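Local coordinates for sister chromatid cohesion protein (Chaetomium thermophilum, PDB 5T8V) that probably loads the cohesin ring onto chromatin, the chain here being the C-terminal, HEAT-repeat part of the larger loader, at residues L945-T956 with F973-A983; L86-T97 with N122-S133. All blocks are in the same frame, centred on the assembly; numbering follows the deposited sequence.

Contact 1: L945-T956 with F973-A983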
loop_
_atom_site.group_PDB
_atom_site.type_symbol
_atom_site.label_atom_id
_atom_site.label_comp_id
_atom_site.label_asym_id
_atom_site.label_seq_id
_atom_site.Cartn_x
_atom_site.Cartn_y
_atom_site.Cartn_z
ATOM N N LEU A 945 -5.323 -39.840 56.782
ATOM C CA LEU A 945 -4.242 -38.953 56.366
ATOM C C LEU A 945 -4.283 -37.639 57.142
ATOM O O LEU A 945 -3.269 -37.198 57.702
ATOM C CB LEU A 945 -4.341 -38.703 54.861
ATOM C CG LEU A 945 -3.343 -37.730 54.236
ATOM C CD1 LEU A 945 -1.911 -38.142 54.537
ATOM C CD2 LEU A 945 -3.585 -37.658 52.737
ATOM N N VAL A 946 -5.457 -37.006 57.193
ATOM C CA VAL A 946 -5.599 -35.737 57.905
ATOM C C VAL A 946 -5.228 -35.910 59.374
ATOM O O VAL A 946 -4.479 -35.107 59.944
ATOM C CB VAL A 946 -7.033 -35.196 57.747
ATOM C CG1 VAL A 946 -7.201 -33.869 58.483
ATOM C CG2 VAL A 946 -7.388 -35.035 56.271
ATOM N N ILE A 947 -5.747 -36.965 60.006
ATOM C CA ILE A 947 -5.518 -37.172 61.434
ATOM C C ILE A 947 -4.036 -37.395 61.705
ATOM O O ILE A 947 -3.467 -36.827 62.644
ATOM C CB ILE A 947 -6.371 -38.346 61.948
ATOM C CG1 ILE A 947 -7.858 -37.979 61.884
ATOM C CG2 ILE A 947 -5.986 -38.712 63.385
ATOM C CD1 ILE A 947 -8.798 -39.148 62.110
ATOM N N SER A 948 -3.388 -38.234 60.894
ATOM C CA SER A 948 -1.961 -38.471 61.080
ATOM C C SER A 948 -1.171 -37.179 60.921
ATOM O O SER A 948 -0.237 -36.915 61.687
ATOM C CB SER A 948 -1.468 -39.533 60.096
ATOM O OG SER A 948 -1.711 -39.147 58.754
ATOM N N SER A 949 -1.537 -36.354 59.938
ATOM C CA SER A 949 -0.837 -35.089 59.741
ATOM C C SER A 949 -1.000 -34.175 60.952
ATOM O O SER A 949 -0.025 -33.594 61.442
ATOM C CB SER A 949 -1.345 -34.406 58.473
ATOM O OG SER A 949 -1.075 -35.197 57.329
ATOM N N LEU A 950 -2.230 -34.040 61.452
ATOM C CA LEU A 950 -2.471 -33.187 62.613
ATOM C C LEU A 950 -1.707 -33.692 63.833
ATOM O O LEU A 950 -1.020 -32.921 64.520
ATOM C CB LEU A 950 -3.972 -33.120 62.899
ATOM C CG LEU A 950 -4.807 -32.428 61.820
ATOM C CD1 LEU A 950 -6.287 -32.736 61.992
ATOM C CD2 LEU A 950 -4.570 -30.926 61.848
ATOM N N LYS A 951 -1.827 -34.989 64.125
ATOM C CA LYS A 951 -1.028 -35.595 65.185
ATOM C C LYS A 951 0.434 -35.204 65.034
ATOM O O LYS A 951 1.077 -34.770 65.994
ATOM C CB LYS A 951 -1.183 -37.119 65.160
ATOM C CG LYS A 951 -2.555 -37.627 65.594
ATOM C CD LYS A 951 -2.726 -37.560 67.104
ATOM C CE LYS A 951 -4.176 -37.771 67.513
ATOM N NZ LYS A 951 -4.417 -37.412 68.940
ATOM N N GLY A 952 0.971 -35.333 63.819
ATOM C CA GLY A 952 2.337 -34.902 63.580
ATOM C C GLY A 952 2.563 -33.447 63.948
ATOM O O GLY A 952 3.614 -33.089 64.485
ATOM N N ILE A 953 1.578 -32.590 63.670
ATOM C CA ILE A 953 1.716 -31.166 63.974
ATOM C C ILE A 953 1.863 -30.959 65.478
ATOM O O ILE A 953 2.838 -30.361 65.954
ATOM C CB ILE A 953 0.525 -30.374 63.407
ATOM C CG1 ILE A 953 0.578 -30.380 61.877
ATOM C CG2 ILE A 953 0.524 -28.938 63.933
ATOM C CD1 ILE A 953 -0.637 -29.769 61.202
ATOM N N GLN A 954 0.889 -31.442 66.253
ATOM C CA GLN A 954 0.979 -31.235 67.696
ATOM C C GLN A 954 2.172 -31.964 68.308
ATOM O O GLN A 954 2.669 -31.538 69.360
ATOM C CB GLN A 954 -0.326 -31.637 68.395
ATOM C CG GLN A 954 -0.971 -32.946 67.964
ATOM C CD GLN A 954 -2.410 -33.046 68.438
ATOM O OE1 GLN A 954 -2.963 -32.094 68.988
ATOM N NE2 GLN A 954 -3.026 -34.197 68.218
ATOM N N LYS A 955 2.663 -33.026 67.665
ATOM C CA LYS A 955 3.953 -33.585 68.056
ATOM C C LYS A 955 5.073 -32.585 67.798
ATOM O O LYS A 955 6.034 -32.502 68.572
ATOM C CB LYS A 955 4.227 -34.891 67.303
ATOM C CG LYS A 955 3.340 -36.082 67.685
ATOM C CD LYS A 955 3.295 -36.326 69.184
ATOM C CE LYS A 955 2.047 -35.704 69.805
ATOM N NZ LYS A 955 2.055 -35.785 71.291
ATOM N N THR A 956 4.963 -31.813 66.713
ATOM C CA THR A 956 5.944 -30.763 66.455
ATOM C C THR A 956 5.921 -29.714 67.558
ATOM O O THR A 956 6.975 -29.260 68.014
ATOM C CB THR A 956 5.685 -30.110 65.095
ATOM O OG1 THR A 956 5.585 -31.119 64.082
ATOM C CG2 THR A 956 6.814 -29.155 64.739
ATOM N N PHE A 973 7.082 -30.194 59.475
ATOM C CA PHE A 973 5.889 -29.396 59.736
ATOM C C PHE A 973 5.365 -28.753 58.461
ATOM O O PHE A 973 4.149 -28.667 58.257
ATOM C CB PHE A 973 6.172 -28.314 60.770
ATOM C CG PHE A 973 5.135 -27.235 60.784
ATOM C CD1 PHE A 973 3.902 -27.459 61.368
ATOM C CD2 PHE A 973 5.376 -26.012 60.183
ATOM C CE1 PHE A 973 2.933 -26.482 61.366
ATOM C CE2 PHE A 973 4.409 -25.024 60.181
ATOM C CZ PHE A 973 3.187 -25.260 60.776
ATOM N N ASP A 974 6.263 -28.260 57.606
ATOM C CA ASP A 974 5.825 -27.705 56.332
ATOM C C ASP A 974 4.956 -28.706 55.586
ATOM O O ASP A 974 3.895 -28.352 55.055
ATOM C CB ASP A 974 7.034 -27.309 55.483
ATOM C CG ASP A 974 6.637 -26.676 54.162
ATOM O OD1 ASP A 974 6.273 -27.424 53.230
ATOM O OD2 ASP A 974 6.692 -25.433 54.054
ATOM N N ARG A 975 5.377 -29.972 55.555
ATOM C CA ARG A 975 4.603 -30.971 54.830
ATOM C C ARG A 975 3.294 -31.289 55.544
ATOM O O ARG A 975 2.250 -31.427 54.898
ATOM C CB ARG A 975 5.430 -32.242 54.633
ATOM C CG ARG A 975 4.913 -33.131 53.517
ATOM C CD ARG A 975 5.108 -32.473 52.155
ATOM N NE ARG A 975 4.402 -33.174 51.092
ATOM C CZ ARG A 975 4.320 -32.733 49.842
ATOM N NH1 ARG A 975 4.902 -31.590 49.495
ATOM N NH2 ARG A 975 3.655 -33.432 48.936
ATOM N N TYR A 976 3.325 -31.416 56.871
ATOM C CA TYR A 976 2.095 -31.663 57.617
ATOM C C TYR A 976 1.063 -30.577 57.334
ATOM O O TYR A 976 -0.059 -30.859 56.894
ATOM C CB TYR A 976 2.397 -31.735 59.117
ATOM C CG TYR A 976 3.188 -32.952 59.553
ATOM C CD1 TYR A 976 2.979 -34.195 58.967
ATOM C CD2 TYR A 976 4.143 -32.857 60.559
ATOM C CE1 TYR A 976 3.697 -35.305 59.368
ATOM C CE2 TYR A 976 4.866 -33.962 60.965
ATOM C CZ TYR A 976 4.639 -35.183 60.368
ATOM O OH TYR A 976 5.357 -36.286 60.769
ATOM N N SER A 977 1.434 -29.319 57.582
ATOM C CA SER A 977 0.520 -28.207 57.353
ATOM C C SER A 977 0.083 -28.130 55.899
ATOM O O SER A 977 -1.054 -27.740 55.615
ATOM C CB SER A 977 1.180 -26.895 57.766
ATOM O OG SER A 977 2.191 -26.529 56.844
ATOM N N LEU A 978 0.967 -28.477 54.963
ATOM C CA LEU A 978 0.580 -28.465 53.557
ATOM C C LEU A 978 -0.510 -29.497 53.290
ATOM O O LEU A 978 -1.521 -29.200 52.641
ATOM C CB LEU A 978 1.802 -28.723 52.675
ATOM C CG LEU A 978 1.531 -28.689 51.169
ATOM C CD1 LEU A 978 1.092 -27.304 50.726
ATOM C CD2 LEU A 978 2.751 -29.140 50.383
ATOM N N ILE A 979 -0.322 -30.720 53.792
ATOM C CA ILE A 979 -1.309 -31.778 53.583
ATOM C C ILE A 979 -2.641 -31.389 54.211
ATOM O O ILE A 979 -3.699 -31.484 53.579
ATOM C CB ILE A 979 -0.787 -33.114 54.145
ATOM C CG1 ILE A 979 0.480 -33.541 53.401
ATOM C CG2 ILE A 979 -1.858 -34.204 54.037
ATOM C CD1 ILE A 979 1.217 -34.702 54.049
ATOM N N VAL A 980 -2.610 -30.952 55.472
ATOM C CA VAL A 980 -3.840 -30.527 56.135
ATOM C C VAL A 980 -4.520 -29.421 55.338
ATOM O O VAL A 980 -5.742 -29.434 55.145
ATOM C CB VAL A 980 -3.540 -30.080 57.579
ATOM C CG1 VAL A 980 -4.801 -29.538 58.252
ATOM C CG2 VAL A 980 -2.966 -31.236 58.382
ATOM N N GLY A 981 -3.740 -28.452 54.859
ATOM C CA GLY A 981 -4.329 -27.316 54.169
ATOM C C GLY A 981 -4.988 -27.711 52.863
ATOM O O GLY A 981 -6.122 -27.313 52.579
ATOM N N MET A 982 -4.285 -28.497 52.045
ATOM C CA MET A 982 -4.872 -28.953 50.791
ATOM C C MET A 982 -6.109 -29.805 51.045
ATOM O O MET A 982 -7.133 -29.652 50.365
ATOM C CB MET A 982 -3.834 -29.734 49.984
ATOM C CG MET A 982 -2.624 -28.912 49.556
ATOM S SD MET A 982 -3.051 -27.351 48.753
ATOM C CE MET A 982 -4.338 -27.871 47.636
ATOM N N ALA A 983 -6.033 -30.708 52.024
ATOM C CA ALA A 983 -7.198 -31.506 52.387
ATOM C C ALA A 983 -8.385 -30.610 52.709
ATOM O O ALA A 983 -9.486 -30.801 52.182
ATOM C CB ALA A 983 -6.863 -32.410 53.573
#
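Tyr976 lays its ring against the backbone of Gly952 where two roughly antiparallel helices cross. Gly952 CA sits over one ring face, 4.0 Å from the centroid and 22° off the ring normal, a CH-pi contact. With no side chain at Gly952 the ring can lie directly on the helix. Tyr976 is a knob among Ser949, Gly952, Ile953 and Thr956. Were it an alanine, Gly952 would probably lose its CH-pi partner and a gap would open beside Ser949 and Thr956.

Apolar contacts fill the rest. Ile953 is the return knob, among Phe973, Tyr976, Ser977 and Val980. Its CG1 lies on Tyr976 CB at 3.6 Å, and CG2 meets the Phe973 ring at its edge. Val980 CG2 stands beside the backbone N and anti to the carbonyl carbon, which turns it onto Ser949 CB at 3.6 Å and Leu950 CD2 at 3.8 Å. Leu945 CG and Ile979 CG2 meet at 3.8 Å, their side chains crossing at about a right angle.

Two hydroxyls at the contact bond back to their own helix. Ser949 OG gives its proton to Leu945 O at 3.0 Å, and Thr956 OG1 to Gly952 O at 2.8 Å.

No hydrogen bond crosses between the segments, so shape and apolar packing hold this pair of the HEAT-repeat array together.

Contact 2: L86-T97 with N122-S133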
loop_
_atom_site.group_PDB
_atom_site.type_symbol
_atom_site.label_atom_id
_atom_site.label_comp_id
_atom_site.label_asym_id
_atom_site.label_seq_id
_atom_site.Cartn_x
_atom_site.Cartn_y
_atom_site.Cartn_z
ATOM N N LEU A 86 -0.331 24.046 -72.610
ATOM C CA LEU A 86 -0.926 23.110 -71.665
ATOM C C LEU A 86 -1.346 23.824 -70.386
ATOM O O LEU A 86 -2.443 23.589 -69.864
ATOM C CB LEU A 86 0.057 21.980 -71.358
ATOM C CG LEU A 86 -0.409 20.906 -70.368
ATOM C CD1 LEU A 86 -1.743 20.311 -70.786
ATOM C CD2 LEU A 86 0.639 19.809 -70.241
ATOM N N LEU A 87 -0.492 24.715 -69.873
ATOM C CA LEU A 87 -0.867 25.490 -68.695
ATOM C C LEU A 87 -2.084 26.367 -68.966
ATOM O O LEU A 87 -2.861 26.651 -68.046
ATOM C CB LEU A 87 0.311 26.347 -68.228
ATOM C CG LEU A 87 1.398 25.622 -67.428
ATOM C CD1 LEU A 87 2.598 26.532 -67.223
ATOM C CD2 LEU A 87 0.866 25.139 -66.080
ATOM N N ARG A 88 -2.273 26.798 -70.215
ATOM C CA ARG A 88 -3.450 27.594 -70.540
ATOM C C ARG A 88 -4.706 26.732 -70.543
ATOM O O ARG A 88 -5.744 27.140 -70.009
ATOM C CB ARG A 88 -3.272 28.282 -71.892
ATOM C CG ARG A 88 -4.210 29.463 -72.095
ATOM C CD ARG A 88 -4.330 29.863 -73.560
ATOM N NE ARG A 88 -5.031 31.136 -73.717
ATOM C CZ ARG A 88 -6.349 31.292 -73.615
ATOM N NH1 ARG A 88 -7.132 30.253 -73.347
ATOM N NH2 ARG A 88 -6.888 32.494 -73.774
ATOM N N LEU A 89 -4.637 25.539 -71.140
ATOM C CA LEU A 89 -5.764 24.616 -71.070
ATOM C C LEU A 89 -6.123 24.311 -69.622
ATOM O O LEU A 89 -7.306 24.306 -69.250
ATOM C CB LEU A 89 -5.434 23.327 -71.822
ATOM C CG LEU A 89 -5.070 23.473 -73.302
ATOM C CD1 LEU A 89 -4.681 22.122 -73.884
ATOM C CD2 LEU A 89 -6.214 24.086 -74.100
ATOM N N CYS A 90 -5.113 24.058 -68.788
ATOM C CA CYS A 90 -5.360 23.868 -67.364
ATOM C C CYS A 90 -6.070 25.080 -66.773
ATOM O O CYS A 90 -7.053 24.942 -66.035
ATOM C CB CYS A 90 -4.042 23.605 -66.632
ATOM S SG CYS A 90 -3.235 22.044 -67.061
ATOM N N ASP A 91 -5.589 26.283 -67.097
ATOM C CA ASP A 91 -6.201 27.486 -66.546
ATOM C C ASP A 91 -7.650 27.625 -66.994
ATOM O O ASP A 91 -8.476 28.174 -66.258
ATOM C CB ASP A 91 -5.397 28.720 -66.951
ATOM C CG ASP A 91 -5.843 29.970 -66.217
ATOM O OD1 ASP A 91 -5.355 30.204 -65.091
ATOM O OD2 ASP A 91 -6.684 30.715 -66.763
ATOM N N SER A 92 -7.977 27.139 -68.192
ATOM C CA SER A 92 -9.362 27.156 -68.646
ATOM C C SER A 92 -10.208 26.186 -67.833
ATOM O O SER A 92 -11.292 26.542 -67.350
ATOM C CB SER A 92 -9.428 26.814 -70.135
ATOM O OG SER A 92 -8.721 27.768 -70.911
ATOM N N ALA A 93 -9.726 24.951 -67.665
ATOM C CA ALA A 93 -10.460 23.981 -66.859
ATOM C C ALA A 93 -10.661 24.477 -65.433
ATOM O O ALA A 93 -11.679 24.165 -64.804
ATOM C CB ALA A 93 -9.728 22.640 -66.853
ATOM N N LEU A 94 -9.710 25.250 -64.906
ATOM C CA LEU A 94 -9.829 25.750 -63.542
ATOM C C LEU A 94 -10.766 26.950 -63.462
ATOM O O LEU A 94 -11.556 27.060 -62.517
ATOM C CB LEU A 94 -8.447 26.107 -63.000
ATOM C CG LEU A 94 -7.606 24.888 -62.623
ATOM C CD1 LEU A 94 -6.123 25.228 -62.562
ATOM C CD2 LEU A 94 -8.087 24.335 -61.295
ATOM N N ARG A 95 -10.692 27.858 -64.437
ATOM C CA ARG A 95 -11.625 28.978 -64.472
ATOM C C ARG A 95 -13.057 28.500 -64.669
ATOM O O ARG A 95 -14.000 29.173 -64.241
ATOM C CB ARG A 95 -11.236 29.957 -65.582
ATOM C CG ARG A 95 -10.037 30.839 -65.247
ATOM C CD ARG A 95 -9.799 31.910 -66.307
ATOM N NE ARG A 95 -9.238 31.360 -67.541
ATOM C CZ ARG A 95 -9.953 30.933 -68.582
ATOM N NH1 ARG A 95 -11.280 30.981 -68.562
ATOM N NH2 ARG A 95 -9.333 30.450 -69.652
ATOM N N GLN A 96 -13.243 27.346 -65.310
ATOM C CA GLN A 96 -14.591 26.824 -65.509
ATOM C C GLN A 96 -15.301 26.615 -64.176
ATOM O O GLN A 96 -16.463 27.003 -64.012
ATOM C CB GLN A 96 -14.533 25.515 -66.299
ATOM C CG GLN A 96 -15.884 24.836 -66.495
ATOM C CD GLN A 96 -16.861 25.688 -67.282
ATOM O OE1 GLN A 96 -16.470 26.634 -67.968
ATOM N NE2 GLN A 96 -18.143 25.355 -67.186
ATOM N N THR A 97 -14.613 26.007 -63.208
ATOM C CA THR A 97 -15.224 25.605 -61.946
ATOM C C THR A 97 -14.804 26.493 -60.778
ATOM O O THR A 97 -14.955 26.094 -59.619
ATOM C CB THR A 97 -14.878 24.147 -61.636
ATOM O OG1 THR A 97 -13.457 24.003 -61.525
ATOM C CG2 THR A 97 -15.391 23.224 -62.733
ATOM N N ASN A 122 -16.362 18.277 -65.748
ATOM C CA ASN A 122 -15.639 19.538 -65.605
ATOM C C ASN A 122 -14.895 19.606 -64.275
ATOM O O ASN A 122 -13.747 20.066 -64.223
ATOM C CB ASN A 122 -16.604 20.714 -65.735
ATOM C CG ASN A 122 -17.144 20.873 -67.140
ATOM O OD1 ASN A 122 -16.588 20.334 -68.096
ATOM N ND2 ASN A 122 -18.231 21.625 -67.274
ATOM N N LEU A 123 -15.530 19.163 -63.190
ATOM C CA LEU A 123 -14.886 19.206 -61.880
ATOM C C LEU A 123 -13.590 18.404 -61.879
ATOM O O LEU A 123 -12.522 18.921 -61.534
ATOM C CB LEU A 123 -15.850 18.683 -60.814
ATOM C CG LEU A 123 -15.268 18.488 -59.412
ATOM C CD1 LEU A 123 -14.650 19.776 -58.893
ATOM C CD2 LEU A 123 -16.341 17.985 -58.462
ATOM N N GLU A 124 -13.670 17.128 -62.260
ATOM C CA GLU A 124 -12.478 16.285 -62.324
ATOM C C GLU A 124 -11.445 16.873 -63.275
ATOM O O GLU A 124 -10.248 16.923 -62.960
ATOM C CB GLU A 124 -12.862 14.871 -62.759
ATOM C CG GLU A 124 -13.505 14.043 -61.658
ATOM C CD GLU A 124 -13.820 12.629 -62.099
ATOM O OE1 GLU A 124 -14.926 12.403 -62.633
ATOM O OE2 GLU A 124 -12.955 11.746 -61.916
ATOM N N ALA A 125 -11.891 17.321 -64.452
ATOM C CA ALA A 125 -10.978 17.955 -65.394
ATOM C C ALA A 125 -10.213 19.095 -64.732
ATOM O O ALA A 125 -9.021 19.293 -64.998
ATOM C CB ALA A 125 -11.755 18.459 -66.610
ATOM N N ALA A 126 -10.877 19.845 -63.850
ATOM C CA ALA A 126 -10.214 20.947 -63.162
ATOM C C ALA A 126 -9.250 20.437 -62.098
ATOM O O ALA A 126 -8.133 20.951 -61.967
ATOM C CB ALA A 126 -11.253 21.876 -62.536
ATOM N N ILE A 127 -9.666 19.433 -61.322
ATOM C CA ILE A 127 -8.796 18.863 -60.293
ATOM C C ILE A 127 -7.475 18.417 -60.910
ATOM O O ILE A 127 -6.384 18.852 -60.506
ATOM C CB ILE A 127 -9.505 17.697 -59.582
ATOM C CG1 ILE A 127 -10.730 18.211 -58.821
ATOM C CG2 ILE A 127 -8.557 16.979 -58.622
ATOM C CD1 ILE A 127 -11.635 17.118 -58.285
ATOM N N ARG A 128 -7.556 17.545 -61.915
ATOM C CA ARG A 128 -6.339 17.013 -62.508
ATOM C C ARG A 128 -5.628 18.038 -63.383
ATOM O O ARG A 128 -4.419 17.908 -63.610
ATOM C CB ARG A 128 -6.665 15.741 -63.288
ATOM C CG ARG A 128 -6.995 14.583 -62.359
ATOM C CD ARG A 128 -6.917 13.246 -63.050
ATOM N NE ARG A 128 -6.924 12.145 -62.087
ATOM C CZ ARG A 128 -5.840 11.650 -61.496
ATOM N NH1 ARG A 128 -4.640 12.147 -61.759
ATOM N NH2 ARG A 128 -5.957 10.649 -60.634
ATOM N N ALA A 129 -6.340 19.060 -63.861
ATOM C CA ALA A 129 -5.668 20.190 -64.490
ATOM C C ALA A 129 -4.750 20.889 -63.494
ATOM O O ALA A 129 -3.584 21.176 -63.796
ATOM C CB ALA A 129 -6.698 21.169 -65.052
ATOM N N ALA A 130 -5.264 21.167 -62.293
ATOM C CA ALA A 130 -4.431 21.740 -61.241
ATOM C C ALA A 130 -3.234 20.849 -60.955
ATOM O O ALA A 130 -2.096 21.327 -60.867
ATOM C CB ALA A 130 -5.253 21.946 -59.969
ATOM N N ARG A 131 -3.471 19.541 -60.809
ATOM C CA ARG A 131 -2.360 18.625 -60.564
ATOM C C ARG A 131 -1.293 18.755 -61.646
ATOM O O ARG A 131 -0.092 18.826 -61.350
ATOM C CB ARG A 131 -2.869 17.189 -60.481
ATOM C CG ARG A 131 -1.779 16.188 -60.142
ATOM C CD ARG A 131 -2.347 14.865 -59.679
ATOM N NE ARG A 131 -1.347 14.086 -58.953
ATOM C CZ ARG A 131 -0.565 13.153 -59.490
ATOM N NH1 ARG A 131 -0.649 12.856 -60.780
ATOM N NH2 ARG A 131 0.307 12.510 -58.726
ATOM N N THR A 132 -1.714 18.799 -62.912
ATOM C CA THR A 132 -0.759 18.959 -64.004
ATOM C C THR A 132 0.030 20.256 -63.859
ATOM O O THR A 132 1.258 20.268 -64.004
ATOM C CB THR A 132 -1.485 18.918 -65.349
ATOM O OG1 THR A 132 -2.051 17.617 -65.544
ATOM C CG2 THR A 132 -0.526 19.220 -66.499
ATOM N N SER A 133 -0.662 21.366 -63.583
ATOM C CA SER A 133 0.031 22.641 -63.416
ATOM C C SER A 133 1.107 22.542 -62.341
ATOM O O SER A 133 2.266 22.924 -62.562
ATOM C CB SER A 133 -0.973 23.739 -63.069
ATOM O OG SER A 133 -1.887 23.947 -64.130
#
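Cys90, Ala93 and Leu94 pack on Ala126, Ala129 and Ala130 in a buried, small-residue contact between helices 81-96 and 120-136, near the N-terminal end of this HEAT-repeat fragment. The short helical segments run roughly antiparallel, at 137°, with their axes 8.0 Å apart at closest approach. Alanines permit this closeness: Ala93 CB touches Ala129 CB at 3.8 Å, and Ala126 CB lies against Ala93 O.

Larger side chains close in around this centre. Leu94 CG is beside the backbone N and anti to the carbonyl carbon (chi1 -75°), and from there CD2 reaches Ala126 O at 3.5 Å and Ala130 CB at 3.9 Å. Leu87 CD2 meets Ser133 OG at 3.6 Å, and Leu86 CD2 meets Thr132 CG2 at 4.0 Å, those two side chains crossing at about a right angle. Ser133 OG also rests against Cys90 CB. It gives its proton to Ala129 O from above the carbonyl plane, so this buried hydroxyl has an acceptor in its own helix. At the other end Thr97 CG2 packs on the Asn122 backbone. Gln96 NE2 comes near Asn122 ND2 at 3.7 Å, with the amide planes 70° apart and no clear hydrogen bond between them.

Neighbouring helices and a strand border the pair. Thr132 OG1 is hydrogen-bonded to Gln59 and Gln63 of helix 56-71, which also touches Leu86 and Cys90. Leu94 reaches helix 149-172, and strand 52-54 packs against Leu86, Leu89 and Ala93.

From the N terminus, contact 2 comes first. It pairs helix 81-96 with helix 120-136 and closes a loop of 24 residues that includes the short helix 112-117. The chain then runs through a long succession of helices before contact 1 pairs helix 940-960 with helix 969-986 across 16 residues. The two loops are in series and neither nests nor crosses. The centres of contacts 1 and 2 lie about 136 Å apart, on opposite sides of the chain's centre. Each joins helices close in sequence, consistent with an elongated repeat array held by local pairings. Contact 2 ties helices near the N-terminal end; contact 1 ties a pair flanked by helices 919-935 and 1026-1042.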